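Long-range contact in enoyl-CoA hydratase (Mycobacterium thermoresistibile, PDB 3T3W), which probably catalyses the hydration of enoyl-CoA thioesters in lipid metabolism, as a member of the crotonase family: residues A31-N45 / I68-D82. Sequence-based numbering, arbitrary orientation.
Sequences ATITLNRPEAANAQN and IVLRANGKHFSAGHD. With EDO (1,2-ethanediol), chain B.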
loop_
_atom_site.group_PDB
_atom_site.type_symbol
_atom_site.label_atom_id
_atom_site.label_comp_id
_atom_site.label_asym_id
_atom_site.label_seq_id
_atom_site.Cartn_x
_atom_site.Cartn_y
_atom_site.Cartn_z
ATOM N N ALA F 31 11.002 -13.230 31.428
ATOM C CA ALA F 31 10.256 -12.287 32.271
ATOM C C ALA F 31 8.816 -12.693 32.204
ATOM O O ALA F 31 8.225 -12.693 31.112
ATOM C CB ALA F 31 10.393 -10.853 31.750
ATOM N N THR F 32 8.248 -13.048 33.353
ATOM C CA THR F 32 6.845 -13.393 33.417
ATOM C C THR F 32 6.066 -12.223 34.041
ATOM O O THR F 32 6.337 -11.826 35.202
ATOM C CB THR F 32 6.615 -14.666 34.237
ATOM O OG1 THR F 32 7.424 -15.717 33.667
ATOM C CG2 THR F 32 5.142 -15.041 34.213
ATOM N N ILE F 33 5.157 -11.668 33.239
ATOM C CA ILE F 33 4.322 -10.546 33.637
ATOM C C ILE F 33 2.923 -11.114 33.891
ATOM O O ILE F 33 2.283 -11.647 32.978
ATOM C CB ILE F 33 4.223 -9.483 32.509
ATOM C CG1 ILE F 33 5.614 -8.977 32.092
ATOM C CG2 ILE F 33 3.288 -8.337 32.913
ATOM C CD1 ILE F 33 5.665 -8.048 30.879
ATOM N N THR F 34 2.447 -10.990 35.128
ATOM C CA THR F 34 1.163 -11.516 35.512
ATOM C C THR F 34 0.143 -10.425 35.842
ATOM O O THR F 34 0.408 -9.566 36.696
ATOM C CB THR F 34 1.293 -12.443 36.746
ATOM O OG1 THR F 34 2.100 -13.570 36.407
ATOM C CG2 THR F 34 -0.102 -12.923 37.207
ATOM N N LEU F 35 -1.013 -10.466 35.178
ATOM C CA LEU F 35 -2.172 -9.654 35.543
ATOM C C LEU F 35 -2.737 -10.198 36.836
ATOM O O LEU F 35 -3.176 -11.328 36.891
ATOM C CB LEU F 35 -3.236 -9.700 34.455
ATOM C CG LEU F 35 -2.801 -9.387 33.013
ATOM C CD1 LEU F 35 -4.039 -9.479 32.093
ATOM C CD2 LEU F 35 -2.104 -8.036 32.943
ATOM N N ASN F 36 -2.663 -9.400 37.899
ATOM C CA ASN F 36 -3.041 -9.850 39.237
ATOM C C ASN F 36 -4.166 -8.984 39.808
ATOM O O ASN F 36 -4.041 -8.404 40.893
ATOM C CB ASN F 36 -1.831 -9.857 40.162
ATOM C CG ASN F 36 -2.107 -10.567 41.466
ATOM O OD1 ASN F 36 -2.899 -11.494 41.508
ATOM N ND2 ASN F 36 -1.494 -10.087 42.557
ATOM N N ARG F 37 -5.258 -8.884 39.058
ATOM C CA ARG F 37 -6.497 -8.295 39.538
ATOM C C ARG F 37 -7.678 -9.265 39.366
ATOM O O ARG F 37 -8.724 -8.923 38.778
ATOM C CB ARG F 37 -6.754 -6.965 38.808
ATOM C CG ARG F 37 -7.695 -6.041 39.528
ATOM C CD ARG F 37 -8.100 -4.861 38.665
ATOM N NE ARG F 37 -9.041 -4.017 39.410
ATOM C CZ ARG F 37 -9.738 -3.030 38.864
ATOM N NH1 ARG F 37 -9.634 -2.784 37.590
ATOM N NH2 ARG F 37 -10.556 -2.299 39.598
ATOM N N PRO F 38 -7.556 -10.483 39.921
ATOM C CA PRO F 38 -8.572 -11.508 39.637
ATOM C C PRO F 38 -9.932 -11.189 40.271
ATOM O O PRO F 38 -10.998 -11.622 39.772
ATOM C CB PRO F 38 -7.991 -12.748 40.289
ATOM C CG PRO F 38 -7.085 -12.230 41.393
ATOM C CD PRO F 38 -6.453 -11.035 40.734
ATOM N N GLU F 39 -9.899 -10.439 41.355
ATOM C CA GLU F 39 -11.157 -9.976 41.970
ATOM C C GLU F 39 -12.062 -9.183 41.002
ATOM O O GLU F 39 -13.274 -9.059 41.240
ATOM C CB GLU F 39 -10.875 -9.186 43.256
ATOM C CG GLU F 39 -10.229 -7.795 43.057
ATOM C CD GLU F 39 -8.690 -7.780 42.878
ATOM O OE1 GLU F 39 -8.008 -8.818 42.609
ATOM O OE2 GLU F 39 -8.150 -6.655 43.005
ATOM N N ALA F 40 -11.478 -8.578 39.965
ATOM C CA ALA F 40 -12.217 -7.841 38.954
ATOM C C ALA F 40 -12.107 -8.518 37.578
ATOM O O ALA F 40 -12.325 -7.883 36.549
ATOM C CB ALA F 40 -11.707 -6.393 38.877
ATOM N N ALA F 41 -11.768 -9.814 37.565
ATOM C CA ALA F 41 -11.529 -10.557 36.317
ATOM C C ALA F 41 -10.530 -9.838 35.419
ATOM O O ALA F 41 -10.648 -9.885 34.192
ATOM C CB ALA F 41 -12.843 -10.850 35.564
ATOM N N ASN F 42 -9.521 -9.235 36.052
ATOM C CA ASN F 42 -8.468 -8.514 35.354
ATOM C C ASN F 42 -8.978 -7.415 34.446
ATOM O O ASN F 42 -8.396 -7.116 33.411
ATOM C CB ASN F 42 -7.506 -9.493 34.658
ATOM C CG ASN F 42 -6.814 -10.385 35.664
ATOM O OD1 ASN F 42 -6.360 -9.909 36.732
ATOM N ND2 ASN F 42 -6.780 -11.696 35.385
ATOM N N ALA F 43 -10.080 -6.792 34.862
ATOM C CA ALA F 43 -10.539 -5.578 34.216
ATOM C C ALA F 43 -9.439 -4.550 34.321
ATOM O O ALA F 43 -8.748 -4.458 35.357
ATOM C CB ALA F 43 -11.829 -5.077 34.880
ATOM N N GLN F 44 -9.274 -3.762 33.258
ATOM C CA GLN F 44 -8.126 -2.867 33.130
ATOM C C GLN F 44 -8.506 -1.417 33.394
ATOM O O GLN F 44 -9.198 -0.812 32.584
ATOM C CB GLN F 44 -7.580 -2.959 31.716
ATOM C CG GLN F 44 -7.269 -4.383 31.254
ATOM C CD GLN F 44 -7.194 -4.425 29.738
ATOM O OE1 GLN F 44 -6.743 -3.467 29.101
ATOM N NE2 GLN F 44 -7.710 -5.512 29.147
ATOM N N ASN F 45 -8.052 -0.856 34.509
ATOM C CA ASN F 45 -8.182 0.573 34.747
ATOM C C ASN F 45 -6.901 1.270 34.301
ATOM O O ASN F 45 -5.935 0.602 33.927
ATOM C CB ASN F 45 -8.568 0.870 36.217
ATOM C CG ASN F 45 -7.560 0.374 37.245
ATOM O OD1 ASN F 45 -6.406 0.018 36.924
ATOM N ND2 ASN F 45 -7.995 0.365 38.509
ATOM N N ILE F 68 9.494 -12.856 26.867
ATOM C CA ILE F 68 8.473 -12.308 27.738
ATOM C C ILE F 68 7.256 -13.211 27.672
ATOM O O ILE F 68 6.775 -13.569 26.576
ATOM C CB ILE F 68 8.082 -10.893 27.292
ATOM C CG1 ILE F 68 9.317 -9.971 27.395
ATOM C CG2 ILE F 68 6.863 -10.381 28.101
ATOM C CD1 ILE F 68 9.240 -8.605 26.711
ATOM N N VAL F 69 6.757 -13.567 28.846
ATOM C CA VAL F 69 5.503 -14.282 28.986
ATOM C C VAL F 69 4.480 -13.380 29.680
ATOM O O VAL F 69 4.764 -12.852 30.754
ATOM C CB VAL F 69 5.670 -15.603 29.775
ATOM C CG1 VAL F 69 4.278 -16.221 30.129
ATOM C CG2 VAL F 69 6.547 -16.592 29.025
ATOM N N LEU F 70 3.297 -13.223 29.064
ATOM C CA LEU F 70 2.172 -12.491 29.665
ATOM C C LEU F 70 1.097 -13.509 30.049
ATOM O O LEU F 70 0.624 -14.290 29.200
ATOM C CB LEU F 70 1.587 -11.478 28.693
ATOM C CG LEU F 70 0.335 -10.728 29.187
ATOM C CD1 LEU F 70 0.758 -9.768 30.321
ATOM C CD2 LEU F 70 -0.283 -10.011 27.977
ATOM N N ARG F 71 0.745 -13.507 31.326
ATOM C CA ARG F 71 -0.259 -14.406 31.866
ATOM C C ARG F 71 -1.148 -13.665 32.861
ATOM O O ARG F 71 -0.942 -12.486 33.151
ATOM C CB ARG F 71 0.396 -15.621 32.522
ATOM C CG ARG F 71 1.311 -15.290 33.702
ATOM C CD ARG F 71 1.965 -16.474 34.405
ATOM N NE ARG F 71 0.950 -17.355 34.958
ATOM C CZ ARG F 71 0.327 -17.140 36.123
ATOM N NH1 ARG F 71 0.608 -16.074 36.883
ATOM N NH2 ARG F 71 -0.604 -17.989 36.526
ATOM N N ALA F 72 -2.121 -14.364 33.421
ATOM C CA ALA F 72 -3.141 -13.728 34.260
ATOM C C ALA F 72 -3.584 -14.698 35.354
ATOM O O ALA F 72 -3.787 -15.890 35.079
ATOM C CB ALA F 72 -4.334 -13.311 33.431
ATOM N N ASN F 73 -3.729 -14.172 36.573
ATOM C CA ASN F 73 -4.255 -14.959 37.695
ATOM C C ASN F 73 -5.758 -15.094 37.657
ATOM O O ASN F 73 -6.480 -14.235 37.141
ATOM C CB ASN F 73 -3.813 -14.391 39.024
ATOM C CG ASN F 73 -2.361 -14.719 39.340
ATOM O OD1 ASN F 73 -1.770 -15.669 38.768
ATOM N ND2 ASN F 73 -1.756 -13.916 40.209
ATOM N N GLY F 74 -6.236 -16.223 38.187
ATOM C CA GLY F 74 -7.659 -16.492 38.278
ATOM C C GLY F 74 -8.289 -17.186 37.087
ATOM O O GLY F 74 -7.622 -17.801 36.244
ATOM N N LYS F 75 -9.607 -17.109 37.039
ATOM C CA LYS F 75 -10.371 -17.877 36.067
ATOM C C LYS F 75 -10.316 -17.287 34.653
ATOM O O LYS F 75 -10.477 -18.024 33.679
ATOM C CB LYS F 75 -11.863 -17.898 36.460
ATOM N N HIS F 76 -10.119 -15.973 34.569
ATOM C CA HIS F 76 -10.280 -15.219 33.321
ATOM C C HIS F 76 -9.084 -14.361 33.020
ATOM O O HIS F 76 -8.613 -13.597 33.872
ATOM C CB HIS F 76 -11.530 -14.327 33.409
ATOM C CG HIS F 76 -12.799 -15.100 33.645
ATOM N ND1 HIS F 76 -13.251 -16.027 32.777
ATOM C CD2 HIS F 76 -13.706 -15.083 34.720
ATOM C CE1 HIS F 76 -14.392 -16.586 33.263
ATOM N NE2 HIS F 76 -14.677 -16.006 34.453
ATOM N N PHE F 77 -8.628 -14.420 31.771
ATOM C CA PHE F 77 -7.533 -13.608 31.315
ATOM C C PHE F 77 -7.803 -12.093 31.480
ATOM O O PHE F 77 -7.033 -11.402 32.120
ATOM C CB PHE F 77 -7.227 -13.937 29.843
ATOM C CG PHE F 77 -6.069 -13.139 29.268
ATOM C CD1 PHE F 77 -4.749 -13.479 29.571
ATOM C CD2 PHE F 77 -6.292 -12.076 28.413
ATOM C CE1 PHE F 77 -3.681 -12.774 29.029
ATOM C CE2 PHE F 77 -5.222 -11.392 27.833
ATOM C CZ PHE F 77 -3.926 -11.716 28.177
ATOM N N SER F 78 -8.875 -11.598 30.879
ATOM C CA SER F 78 -9.311 -10.196 31.084
ATOM C C SER F 78 -10.708 -9.937 30.557
ATOM O O SER F 78 -11.018 -10.198 29.386
ATOM C CB SER F 78 -8.360 -9.203 30.446
ATOM O OG SER F 78 -8.813 -7.847 30.714
ATOM N N ALA F 79 -11.530 -9.363 31.423
ATOM C CA ALA F 79 -12.883 -8.924 31.084
ATOM C C ALA F 79 -12.880 -7.638 30.254
ATOM O O ALA F 79 -13.953 -7.215 29.792
ATOM C CB ALA F 79 -13.712 -8.731 32.368
ATOM N N GLY F 80 -11.706 -7.035 30.054
ATOM C CA GLY F 80 -11.571 -5.807 29.231
ATOM C C GLY F 80 -11.372 -4.541 30.038
ATOM O O GLY F 80 -10.889 -4.577 31.175
ATOM N N HIS F 81 -11.763 -3.417 29.456
ATOM C CA HIS F 81 -11.526 -2.123 30.083
ATOM C C HIS F 81 -12.523 -1.878 31.194
ATOM O O HIS F 81 -13.706 -2.194 31.057
ATOM C CB HIS F 81 -11.648 -1.012 29.058
ATOM C CG HIS F 81 -10.624 -1.100 27.944
ATOM N ND1 HIS F 81 -10.882 -0.693 26.659
ATOM C CD2 HIS F 81 -9.326 -1.599 27.955
ATOM C CE1 HIS F 81 -9.764 -0.915 25.906
ATOM N NE2 HIS F 81 -8.824 -1.486 26.689
ATOM N N ASP F 82 -12.054 -1.313 32.288
ATOM C CA ASP F 82 -12.864 -1.129 33.508
ATOM C C ASP F 82 -13.774 0.071 33.245
ATOM O O ASP F 82 -13.296 1.143 32.918
ATOM C CB ASP F 82 -11.889 -0.923 34.693
ATOM C CG ASP F 82 -12.551 -0.836 36.049
ATOM O OD1 ASP F 82 -13.774 -0.628 36.152
ATOM O OD2 ASP F 82 -11.804 -0.939 37.041
HETATM C C1 EDO B . -10.292 -0.342 42.371
HETATM O O1 EDO B . -11.086 -1.510 42.163
HETATM C C2 EDO B . -9.138 -0.626 43.334
HETATM O O2 EDO B . -8.341 -1.744 42.877
HETATM O O HOH W 1 -6.107 -2.172 26.722
HETATM O O HOH W 2 -10.862 1.310 38.984
#
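Buried Ile33 and Leu35 pack against Ile68, Leu70 and Ala72 on one face of two parallel strands, with Ile33 CD1 3.8 Å from Ile68 CG2; helix 46-61 and Leu135 adjoin this face. On the other face, which carries Thr32, Thr34, Val69 and Arg71, Arg71 lays CD against Thr32 CG2, and a bend at chi3 (-61°) turns the guanidinium so that NH1 donates to Thr34 OG1 (3.0 Å), while its NE pairs with Asp207. Beyond the strands, Asn42 fastens one loop to the other: its ND2 donates to Asn73 O (3.1 Å) and His76 O, with a longer bond to Phe77 O, and its OD1 accepts from Arg37 N. The strands belong to the beta-alpha-beta unit of the crotonase fold, whose connection runs through helix 46-61. Buried Ser78 OG donates to Asn42 O (2.8 Å) and accepts from Gly80 N, an ST turn, and from Gln44 NE2. A water bridges Gln44 OE1 and His81 NE2 at the His81 ring edge; His81 also stacks on Tyr106 and lies near the bound zinc. Toward the solvent side, extended Arg37 grips Asp82 OD2 through NH1 (2.9 Å) and NH2 (3.2 Å), and NH2 also holds an ethanediol, probably from the crystallisation liquor.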